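Local coordinates for protein probable zinc protease (PDB 4NNZ) that is probably a metallopeptidase subunit of the zinc-dependent M16 family, one half of a heterodimeric protease, at residues A[19-24]-A[194-200]; A[30-36]-A[188-194]; A[51-55]-A[127-131]. One frame throughout, in Å; residues are numbered along the deposited sequence.

Contacts 1 and 2 are two seams of one mixed sheet and share strand 190-196, which pairs in parallel with strand 17-22 in contact 1 and antiparallel with strand 28-35 in contact 2; Val194 belongs to both. Contact 2 is the most deeply buried of the three, its regular backbone bonds leading at one end to an arginine-asparagine cluster. Contact 1, about 14 Å away between centres, is partly buried and adds carboxylate and imidazole groups as its strands give way to turns. Contact 3, partly buried with Val127 exposed, lies about 8 Å from contact 2 at the nearest atoms. It joins two helices through side chains alone, two histidines and an alanine meeting valine, isoleucine and glutamate.

Contact 1 (A[19-24]-A[194-200]); sequences IVREDH and VVGDVTA
Val194 and Gly196 alternate with Ile19, Arg21 and Asp23 in the backbone bonding that zips these two parallel strands together. Val194 N gives its hydrogen to Ile19 O at 2.8 Å, and Val194 O receives Arg21 N at 2.7 Å. Gly196 N then bonds to Arg21 O (3.0 Å). Past this point Gly196 O takes two hydrogens from opposite faces of its carbonyl plane, one from Asp23 N and one from Val198 N. The second closes an inverse gamma turn centred on Asp197. Glycine suits the bend, because its backbone angles would press a CB against the preceding carbonyl oxygen.

Glu22 reaches over this turn. With CG swung beside its own backbone N (chi1 -56°) and the chain extended beyond, OE1 meets Ala200 N at 2.8 Å through its anti lone pair, tying the strand to the first turn of helix 200-211. Alongside, Val20 CG1 lies 4.3 Å from Ala200 CB, and branched valines fill the space against Val203. At the outer end His24 ND1 makes a weak bond to Asp197 OD1 (3.3 Å); the oxygen sits at the ring's edge, with ring and carboxylate planes 83° apart.

Farther out, Thr199 OG1 caps Glu202 N, and Asp23 is paired with Arg25. The whole is a parallel strand pair running into a strand-turn-helix connection, within the mixed sheet of an M16-type alpha/beta domain.

Contact 2 (A[30-36]-A[188-194]); sequences VSQLWYR and NNATLVV
An antiparallel strand pair at the centre of the mixed sheet brings residues 30-35 alongside 190-194, in a register that sets Gln32 against Val193 and Trp34 against Thr191 as hydrogen-bonded pairs. Gln32 N reaches Val193 O at 3.0 Å, Trp34 N reaches Thr191 O at 2.9 Å, and each pair is closed by the reciprocal bond. Between them Leu33 and Leu192 face each other as a non-hydrogen-bonded pair.

On the face carrying Leu33, Tyr35 and Ala190, the small alanine suits a place beside an aromatic ring: its CB comes within 3.7 Å of Tyr35 CD1. On the opposite face Trp34 is held in its rotation by Gln32 of the same strand, since NE1 bonds to Gln32 OE1 at 2.9 Å, with the acceptor almost in the indole plane and the bond on an oxygen lone pair.

Beyond Tyr35 and Ala190, Arg36 N bonds to Asn189 O (3.0 Å). From there the arginine chain, bent at chi3 (-125°), folds back so that the Asn189 carbonyl carbon sits 3.6 Å above the guanidinium plane of Arg36, over its centre. Arg36 NH1 makes a bent hydrogen bond to Asn188 O (3.3 Å), the oxygen lying out of the guanidinium plane. In return Asn189 ND2 makes a weak bond to Arg36 O, besides its bond to Trp184 O, while a water donates to Arg36 O.

Helix 100-112 packs on the Leu33 and Tyr35 face through Leu104, Glu107 and Met111. Helix 367-379 lies against the Gln32 and Val193 face; strands 17-22 and 89-96 flank the pair.

Contact 3 (A[51-55]-A[127-131]); sequences HALEH and VIKEE
Segments 51-55 (of helix 49-56) and 127-131 (of helix 118-137) cross at 124°, their local axes 11.5 Å apart and their CA atoms nearest at Ala52 and Ile128, so the gap is spanned by side chains. Ile128 is the wedge. Its CD1 presses on Ala52 CB at 3.8 Å, where the small methyl allows a close approach, and its CG1 stands over the centre of the His55 ring, 4.2 Å from the centroid, in a CH-pi contact. Val127 CG1 adds an oblique approach to the same ring, 3.9 Å from His55 NE2; together the branched side chains cover one face and flank the ring.

The segment 51-55 spells His-x-x-Glu-His, the inverted zinc motif of M16 peptidases. In relatives its two histidines and a glutamate from a later helix bind the metal, and the motif glutamate is the catalytic base; His51, His55 and Glu131 are consistent with the ligands here, and Glu54 with the base. One turn apart on one helix, both histidines have CG anti to N (His51 chi1 168°), which carries their rings toward the other helix.

Glu131 extends to meet them. Its OE1 comes to the edge of the His51 ring, 3.6 Å from CE1, with the carboxylate turned 60° from the ring plane, while His55 ND1 lies 4.5 Å from that oxygen. Glu54 OE1 hydrogen-bonds to Thr84 OG1 of strand 80-84; His55 NE2 has a weak hydrogen bond to Glu124.

Contact 1 (A[19-24]-A[194-200])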
loop_
_atom_site.group_PDB
_atom_site.type_symbol
_atom_site.label_atom_id
_atom_site.label_comp_id
_atom_site.label_asym_id
_atom_site.label_seq_id
_atom_site.Cartn_x
_atom_site.Cartn_y
_atom_site.Cartn_z
ATOM N N ILE A 19 -26.187 -0.851 -21.310
ATOM C CA ILE A 19 -27.413 -0.775 -20.562
ATOM C C ILE A 19 -28.220 0.412 -20.994
ATOM O O ILE A 19 -27.708 1.488 -21.106
ATOM C CB ILE A 19 -27.171 -0.734 -19.061
ATOM C CG1 ILE A 19 -26.450 -1.991 -18.619
ATOM C CG2 ILE A 19 -28.492 -0.673 -18.346
ATOM C CD1 ILE A 19 -25.925 -1.958 -17.219
ATOM N N VAL A 20 -29.486 0.187 -21.279
ATOM C CA VAL A 20 -30.353 1.238 -21.782
ATOM C C VAL A 20 -31.646 1.374 -21.030
ATOM O O VAL A 20 -32.363 0.429 -20.881
ATOM C CB VAL A 20 -30.715 1.009 -23.247
ATOM C CG1 VAL A 20 -31.498 2.167 -23.764
ATOM C CG2 VAL A 20 -29.477 0.863 -24.074
ATOM N N ARG A 21 -31.946 2.576 -20.583
ATOM C CA ARG A 21 -33.250 2.852 -20.037
ATOM C C ARG A 21 -33.958 3.992 -20.726
ATOM O O ARG A 21 -33.433 5.062 -20.857
ATOM C CB ARG A 21 -33.181 3.143 -18.567
ATOM C CG ARG A 21 -34.561 3.225 -17.993
ATOM C CD ARG A 21 -34.498 3.560 -16.544
ATOM N NE ARG A 21 -33.773 2.536 -15.840
ATOM C CZ ARG A 21 -33.605 2.528 -14.536
ATOM N NH1 ARG A 21 -34.124 3.489 -13.811
ATOM N NH2 ARG A 21 -32.923 1.565 -13.967
ATOM N N GLU A 22 -35.179 3.741 -21.155
ATOM C CA GLU A 22 -35.955 4.711 -21.878
ATOM C C GLU A 22 -36.757 5.584 -20.957
ATOM O O GLU A 22 -37.392 5.108 -20.068
ATOM C CB GLU A 22 -36.874 3.991 -22.830
ATOM C CG GLU A 22 -36.123 3.079 -23.766
ATOM C CD GLU A 22 -37.019 2.114 -24.491
ATOM O OE1 GLU A 22 -36.581 1.525 -25.499
ATOM O OE2 GLU A 22 -38.160 1.947 -24.047
ATOM N N ASP A 23 -36.664 6.883 -21.147
ATOM C CA ASP A 23 -37.498 7.825 -20.448
ATOM C C ASP A 23 -37.812 8.941 -21.418
ATOM O O ASP A 23 -36.953 9.698 -21.760
ATOM C CB ASP A 23 -36.740 8.334 -19.236
ATOM C CG ASP A 23 -37.497 9.343 -18.447
ATOM O OD1 ASP A 23 -38.398 9.968 -18.988
ATOM O OD2 ASP A 23 -37.184 9.534 -17.269
ATOM N N HIS A 24 -39.049 9.049 -21.856
ATOM C CA HIS A 24 -39.409 9.983 -22.914
ATOM C C HIS A 24 -40.026 11.287 -22.429
ATOM O O HIS A 24 -40.593 12.024 -23.187
ATOM C CB HIS A 24 -40.283 9.315 -23.967
ATOM C CG HIS A 24 -39.937 7.890 -24.218
ATOM N ND1 HIS A 24 -39.085 7.502 -25.219
ATOM C CD2 HIS A 24 -40.328 6.758 -23.600
ATOM C CE1 HIS A 24 -38.964 6.191 -25.211
ATOM N NE2 HIS A 24 -39.710 5.714 -24.236
ATOM N N VAL A 194 -27.021 4.216 -21.161
ATOM C CA VAL A 194 -27.850 5.212 -21.809
ATOM C C VAL A 194 -29.233 5.344 -21.223
ATOM O O VAL A 194 -29.963 4.388 -21.152
ATOM C CB VAL A 194 -27.983 4.920 -23.303
ATOM C CG1 VAL A 194 -28.692 6.042 -24.003
ATOM C CG2 VAL A 194 -26.624 4.727 -23.916
ATOM N N VAL A 195 -29.603 6.533 -20.816
ATOM C CA VAL A 195 -30.963 6.750 -20.402
ATOM C C VAL A 195 -31.566 8.026 -20.979
ATOM O O VAL A 195 -30.886 9.009 -21.197
ATOM C CB VAL A 195 -31.202 6.515 -18.879
ATOM C CG1 VAL A 195 -29.982 6.019 -18.163
ATOM C CG2 VAL A 195 -31.804 7.687 -18.166
ATOM N N GLY A 196 -32.858 7.979 -21.235
ATOM C CA GLY A 196 -33.502 9.106 -21.840
ATOM C C GLY A 196 -34.434 8.755 -22.964
ATOM O O GLY A 196 -34.893 7.661 -23.089
ATOM N N ASP A 197 -34.643 9.721 -23.823
ATOM C CA ASP A 197 -35.608 9.662 -24.879
ATOM C C ASP A 197 -35.025 8.899 -26.044
ATOM O O ASP A 197 -34.705 9.456 -27.066
ATOM C CB ASP A 197 -35.899 11.100 -25.285
ATOM C CG ASP A 197 -37.044 11.234 -26.223
ATOM O OD1 ASP A 197 -38.039 10.528 -26.073
ATOM O OD2 ASP A 197 -36.961 12.085 -27.107
ATOM N N VAL A 198 -34.877 7.600 -25.876
ATOM C CA VAL A 198 -34.394 6.766 -26.950
ATOM C C VAL A 198 -35.022 5.417 -26.861
ATOM O O VAL A 198 -35.619 5.079 -25.872
ATOM C CB VAL A 198 -32.891 6.513 -26.907
ATOM C CG1 VAL A 198 -32.116 7.744 -27.281
ATOM C CG2 VAL A 198 -32.493 5.984 -25.559
ATOM N N THR A 199 -34.818 4.638 -27.907
ATOM C CA THR A 199 -35.286 3.280 -27.978
ATOM C C THR A 199 -34.129 2.340 -27.903
ATOM O O THR A 199 -33.105 2.566 -28.471
ATOM C CB THR A 199 -36.050 3.032 -29.265
ATOM O OG1 THR A 199 -35.203 3.281 -30.378
ATOM C CG2 THR A 199 -37.183 3.963 -29.336
ATOM N N ALA A 200 -34.322 1.260 -27.192
ATOM C CA ALA A 200 -33.255 0.352 -26.889
ATOM C C ALA A 200 -32.670 -0.226 -28.133
ATOM O O ALA A 200 -31.510 -0.548 -28.173
ATOM C CB ALA A 200 -33.750 -0.740 -25.979
#

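Contact 2 (A[30-36]-A[188-194])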
loop_
_atom_site.group_PDB
_atom_site.type_symbol
_atom_site.label_atom_id
_atom_site.label_comp_id
_atom_site.label_asym_id
_atom_site.label_seq_id
_atom_site.Cartn_x
_atom_site.Cartn_y
_atom_site.Cartn_z
ATOM N N VAL A 30 -28.851 10.785 -21.844
ATOM C CA VAL A 30 -27.619 10.793 -21.100
ATOM C C VAL A 30 -26.774 9.609 -21.535
ATOM O O VAL A 30 -27.246 8.520 -21.598
ATOM C CB VAL A 30 -27.912 10.865 -19.573
ATOM C CG1 VAL A 30 -27.382 9.708 -18.761
ATOM C CG2 VAL A 30 -27.408 12.146 -19.007
ATOM N N SER A 31 -25.521 9.847 -21.831
ATOM C CA SER A 31 -24.644 8.778 -22.201
ATOM C C SER A 31 -23.444 8.771 -21.310
ATOM O O SER A 31 -22.746 9.731 -21.264
ATOM C CB SER A 31 -24.195 8.988 -23.629
ATOM O OG SER A 31 -23.742 7.798 -24.207
ATOM N N GLN A 32 -23.175 7.701 -20.586
ATOM C CA GLN A 32 -21.997 7.697 -19.738
ATOM C C GLN A 32 -21.067 6.570 -20.049
ATOM O O GLN A 32 -21.538 5.500 -20.316
ATOM C CB GLN A 32 -22.389 7.553 -18.306
ATOM C CG GLN A 32 -23.696 8.148 -17.945
ATOM C CD GLN A 32 -23.787 8.355 -16.475
ATOM O OE1 GLN A 32 -23.183 7.650 -15.723
ATOM N NE2 GLN A 32 -24.530 9.336 -16.071
ATOM N N LEU A 33 -19.750 6.762 -19.989
ATOM C CA LEU A 33 -19.006 5.518 -20.177
ATOM C C LEU A 33 -18.191 5.111 -18.962
ATOM O O LEU A 33 -17.403 5.878 -18.537
ATOM C CB LEU A 33 -18.133 5.603 -21.397
ATOM C CG LEU A 33 -17.382 4.365 -21.841
ATOM C CD1 LEU A 33 -18.154 3.114 -21.547
ATOM C CD2 LEU A 33 -17.107 4.424 -23.308
ATOM N N TRP A 34 -18.365 3.912 -18.408
ATOM C CA TRP A 34 -17.691 3.582 -17.168
ATOM C C TRP A 34 -16.658 2.514 -17.369
ATOM O O TRP A 34 -16.965 1.440 -17.775
ATOM C CB TRP A 34 -18.700 3.069 -16.164
ATOM C CG TRP A 34 -19.655 4.070 -15.724
ATOM C CD1 TRP A 34 -20.611 4.626 -16.454
ATOM C CD2 TRP A 34 -19.739 4.661 -14.442
ATOM N NE1 TRP A 34 -21.290 5.517 -15.738
ATOM C CE2 TRP A 34 -20.769 5.565 -14.485
ATOM C CE3 TRP A 34 -19.031 4.516 -13.263
ATOM C CZ2 TRP A 34 -21.121 6.311 -13.410
ATOM C CZ3 TRP A 34 -19.371 5.249 -12.215
ATOM C CH2 TRP A 34 -20.401 6.145 -12.281
ATOM N N TYR A 35 -15.421 2.819 -17.045
ATOM C CA TYR A 35 -14.337 1.889 -17.185
ATOM C C TYR A 35 -13.974 1.388 -15.823
ATOM O O TYR A 35 -13.924 2.137 -14.909
ATOM C CB TYR A 35 -13.129 2.575 -17.751
ATOM C CG TYR A 35 -13.173 2.926 -19.203
ATOM C CD1 TYR A 35 -12.885 2.002 -20.175
ATOM C CD2 TYR A 35 -13.452 4.203 -19.598
ATOM C CE1 TYR A 35 -12.908 2.342 -21.498
ATOM C CE2 TYR A 35 -13.471 4.549 -20.914
ATOM C CZ TYR A 35 -13.197 3.614 -21.858
ATOM O OH TYR A 35 -13.230 4.000 -23.152
ATOM N N ARG A 36 -13.718 0.107 -15.680
ATOM C CA ARG A 36 -13.350 -0.426 -14.400
ATOM C C ARG A 36 -11.869 -0.338 -14.130
ATOM O O ARG A 36 -11.183 -1.315 -14.061
ATOM C CB ARG A 36 -13.817 -1.848 -14.299
ATOM C CG ARG A 36 -15.293 -2.008 -14.413
ATOM C CD ARG A 36 -15.643 -3.459 -14.519
ATOM N NE ARG A 36 -16.426 -3.715 -15.699
ATOM C CZ ARG A 36 -16.114 -4.606 -16.612
ATOM N NH1 ARG A 36 -15.030 -5.331 -16.492
ATOM N NH2 ARG A 36 -16.885 -4.770 -17.644
ATOM N N ASN A 188 -14.110 -4.789 -22.933
ATOM C CA ASN A 188 -14.497 -5.771 -21.974
ATOM C C ASN A 188 -14.198 -5.308 -20.573
ATOM O O ASN A 188 -14.441 -6.007 -19.630
ATOM C CB ASN A 188 -13.871 -7.112 -22.276
ATOM C CG ASN A 188 -12.402 -7.026 -22.570
ATOM O OD1 ASN A 188 -11.993 -6.416 -23.525
ATOM N ND2 ASN A 188 -11.614 -7.674 -21.761
ATOM N N ASN A 189 -13.669 -4.107 -20.448
ATOM C CA ASN A 189 -13.526 -3.475 -19.162
ATOM C C ASN A 189 -14.463 -2.324 -18.956
ATOM O O ASN A 189 -14.285 -1.566 -18.068
ATOM C CB ASN A 189 -12.103 -3.023 -18.940
ATOM C CG ASN A 189 -11.746 -2.960 -17.494
ATOM O OD1 ASN A 189 -12.236 -3.720 -16.707
ATOM N ND2 ASN A 189 -10.913 -2.040 -17.141
ATOM N N ALA A 190 -15.455 -2.192 -19.796
ATOM C CA ALA A 190 -16.251 -0.998 -19.815
ATOM C C ALA A 190 -17.741 -1.209 -19.869
ATOM O O ALA A 190 -18.209 -2.217 -20.298
ATOM C CB ALA A 190 -15.804 -0.116 -20.948
ATOM N N THR A 191 -18.484 -0.238 -19.389
ATOM C CA THR A 191 -19.930 -0.258 -19.495
ATOM C C THR A 191 -20.472 1.006 -20.101
ATOM O O THR A 191 -20.125 2.045 -19.685
ATOM C CB THR A 191 -20.614 -0.434 -18.154
ATOM O OG1 THR A 191 -20.101 -1.580 -17.522
ATOM C CG2 THR A 191 -22.005 -0.693 -18.362
ATOM N N LEU A 192 -21.349 0.896 -21.074
ATOM C CA LEU A 192 -21.955 2.038 -21.677
ATOM C C LEU A 192 -23.335 2.114 -21.134
ATOM O O LEU A 192 -24.029 1.148 -21.143
ATOM C CB LEU A 192 -22.039 1.843 -23.161
ATOM C CG LEU A 192 -22.880 2.879 -23.874
ATOM C CD1 LEU A 192 -22.280 4.246 -23.731
ATOM C CD2 LEU A 192 -23.030 2.520 -25.323
ATOM N N VAL A 193 -23.722 3.268 -20.619
ATOM C CA VAL A 193 -25.039 3.415 -20.062
ATOM C C VAL A 193 -25.809 4.510 -20.727
ATOM O O VAL A 193 -25.309 5.583 -20.878
ATOM C CB VAL A 193 -24.991 3.698 -18.573
ATOM C CG1 VAL A 193 -26.390 3.685 -18.028
ATOM C CG2 VAL A 193 -24.172 2.646 -17.892
ATOM N N VAL A 194 -27.021 4.216 -21.161
ATOM C CA VAL A 194 -27.850 5.212 -21.809
ATOM C C VAL A 194 -29.233 5.344 -21.223
ATOM O O VAL A 194 -29.963 4.388 -21.152
ATOM C CB VAL A 194 -27.983 4.920 -23.303
ATOM C CG1 VAL A 194 -28.692 6.042 -24.003
ATOM C CG2 VAL A 194 -26.624 4.727 -23.916
HETATM O O HOH W 1 -11.554 -4.226 -14.331
HETATM O O HOH W 2 -17.449 -5.063 -20.305
#

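Contact 3 (A[51-55]-A[127-131])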
loop_
_atom_site.group_PDB
_atom_site.type_symbol
_atom_site.label_atom_id
_atom_site.label_comp_id
_atom_site.label_asym_id
_atom_site.label_seq_id
_atom_site.Cartn_x
_atom_site.Cartn_y
_atom_site.Cartn_z
ATOM N N HIS A 51 -6.116 8.553 -12.845
ATOM C CA HIS A 51 -6.528 9.913 -12.826
ATOM C C HIS A 51 -5.787 10.802 -13.834
ATOM O O HIS A 51 -6.348 11.705 -14.357
ATOM C CB HIS A 51 -6.449 10.432 -11.412
ATOM C CG HIS A 51 -6.590 11.899 -11.322
ATOM N ND1 HIS A 51 -5.553 12.750 -11.588
ATOM C CD2 HIS A 51 -7.653 12.670 -11.042
ATOM C CE1 HIS A 51 -5.976 13.987 -11.482
ATOM N NE2 HIS A 51 -7.245 13.965 -11.139
ATOM N N ALA A 52 -4.516 10.584 -14.039
ATOM C CA ALA A 52 -3.795 11.300 -15.049
ATOM C C ALA A 52 -4.247 10.974 -16.446
ATOM O O ALA A 52 -4.345 11.828 -17.289
ATOM C CB ALA A 52 -2.319 11.044 -14.922
ATOM N N LEU A 53 -4.470 9.709 -16.696
ATOM C CA LEU A 53 -4.822 9.277 -18.003
ATOM C C LEU A 53 -6.132 9.903 -18.364
ATOM O O LEU A 53 -6.335 10.275 -19.483
ATOM C CB LEU A 53 -4.900 7.768 -18.055
ATOM C CG LEU A 53 -5.222 7.086 -19.373
ATOM C CD1 LEU A 53 -4.280 7.479 -20.479
ATOM C CD2 LEU A 53 -5.249 5.594 -19.223
ATOM N N GLU A 54 -7.016 10.008 -17.399
ATOM C CA GLU A 54 -8.300 10.605 -17.603
ATOM C C GLU A 54 -8.153 12.071 -17.883
ATOM O O GLU A 54 -8.685 12.584 -18.819
ATOM C CB GLU A 54 -9.156 10.395 -16.381
ATOM C CG GLU A 54 -10.406 11.233 -16.340
ATOM C CD GLU A 54 -10.316 12.375 -15.383
ATOM O OE1 GLU A 54 -10.220 12.146 -14.189
ATOM O OE2 GLU A 54 -10.337 13.506 -15.835
ATOM N N HIS A 55 -7.413 12.739 -17.042
ATOM C CA HIS A 55 -7.152 14.130 -17.217
ATOM C C HIS A 55 -6.646 14.423 -18.623
ATOM O O HIS A 55 -6.945 15.432 -19.197
ATOM C CB HIS A 55 -6.146 14.566 -16.180
ATOM C CG HIS A 55 -5.841 16.016 -16.212
ATOM N ND1 HIS A 55 -6.442 16.919 -15.378
ATOM C CD2 HIS A 55 -5.002 16.729 -16.989
ATOM C CE1 HIS A 55 -5.984 18.124 -15.635
ATOM N NE2 HIS A 55 -5.110 18.037 -16.612
ATOM N N VAL A 127 0.443 20.395 -14.504
ATOM C CA VAL A 127 -0.835 20.817 -14.038
ATOM C C VAL A 127 -1.260 19.880 -12.944
ATOM O O VAL A 127 -1.730 20.298 -11.925
ATOM C CB VAL A 127 -1.863 20.724 -15.175
ATOM C CG1 VAL A 127 -3.276 20.880 -14.691
ATOM C CG2 VAL A 127 -1.590 21.725 -16.250
ATOM N N ILE A 128 -1.105 18.594 -13.173
ATOM C CA ILE A 128 -1.514 17.608 -12.223
ATOM C C ILE A 128 -0.743 17.726 -10.953
ATOM O O ILE A 128 -1.300 17.662 -9.901
ATOM C CB ILE A 128 -1.334 16.229 -12.817
ATOM C CG1 ILE A 128 -2.285 16.066 -13.964
ATOM C CG2 ILE A 128 -1.642 15.157 -11.816
ATOM C CD1 ILE A 128 -1.987 14.868 -14.807
ATOM N N LYS A 129 0.548 17.901 -11.068
ATOM C CA LYS A 129 1.373 18.009 -9.914
ATOM C C LYS A 129 0.951 19.225 -9.173
ATOM O O LYS A 129 0.909 19.262 -7.970
ATOM C CB LYS A 129 2.800 18.186 -10.336
ATOM C CG LYS A 129 3.468 16.922 -10.772
ATOM C CD LYS A 129 4.949 17.121 -10.851
ATOM C CE LYS A 129 5.400 17.461 -12.240
ATOM N NZ LYS A 129 6.833 17.772 -12.178
ATOM N N GLU A 130 0.678 20.254 -9.930
ATOM C CA GLU A 130 0.258 21.487 -9.365
ATOM C C GLU A 130 -1.053 21.314 -8.662
ATOM O O GLU A 130 -1.228 21.782 -7.587
ATOM C CB GLU A 130 0.169 22.509 -10.473
ATOM C CG GLU A 130 -0.459 23.814 -10.092
ATOM C CD GLU A 130 0.415 24.610 -9.175
ATOM O OE1 GLU A 130 1.315 24.033 -8.556
ATOM O OE2 GLU A 130 0.209 25.816 -9.062
ATOM N N GLU A 131 -1.962 20.589 -9.269
ATOM C CA GLU A 131 -3.241 20.312 -8.674
ATOM C C GLU A 131 -3.092 19.551 -7.362
ATOM O O GLU A 131 -3.867 19.739 -6.482
ATOM C CB GLU A 131 -4.147 19.578 -9.663
ATOM C CG GLU A 131 -5.223 18.703 -9.050
ATOM C CD GLU A 131 -6.278 18.267 -10.025
ATOM O OE1 GLU A 131 -5.947 17.545 -10.964
ATOM O OE2 GLU A 131 -7.449 18.633 -9.850
#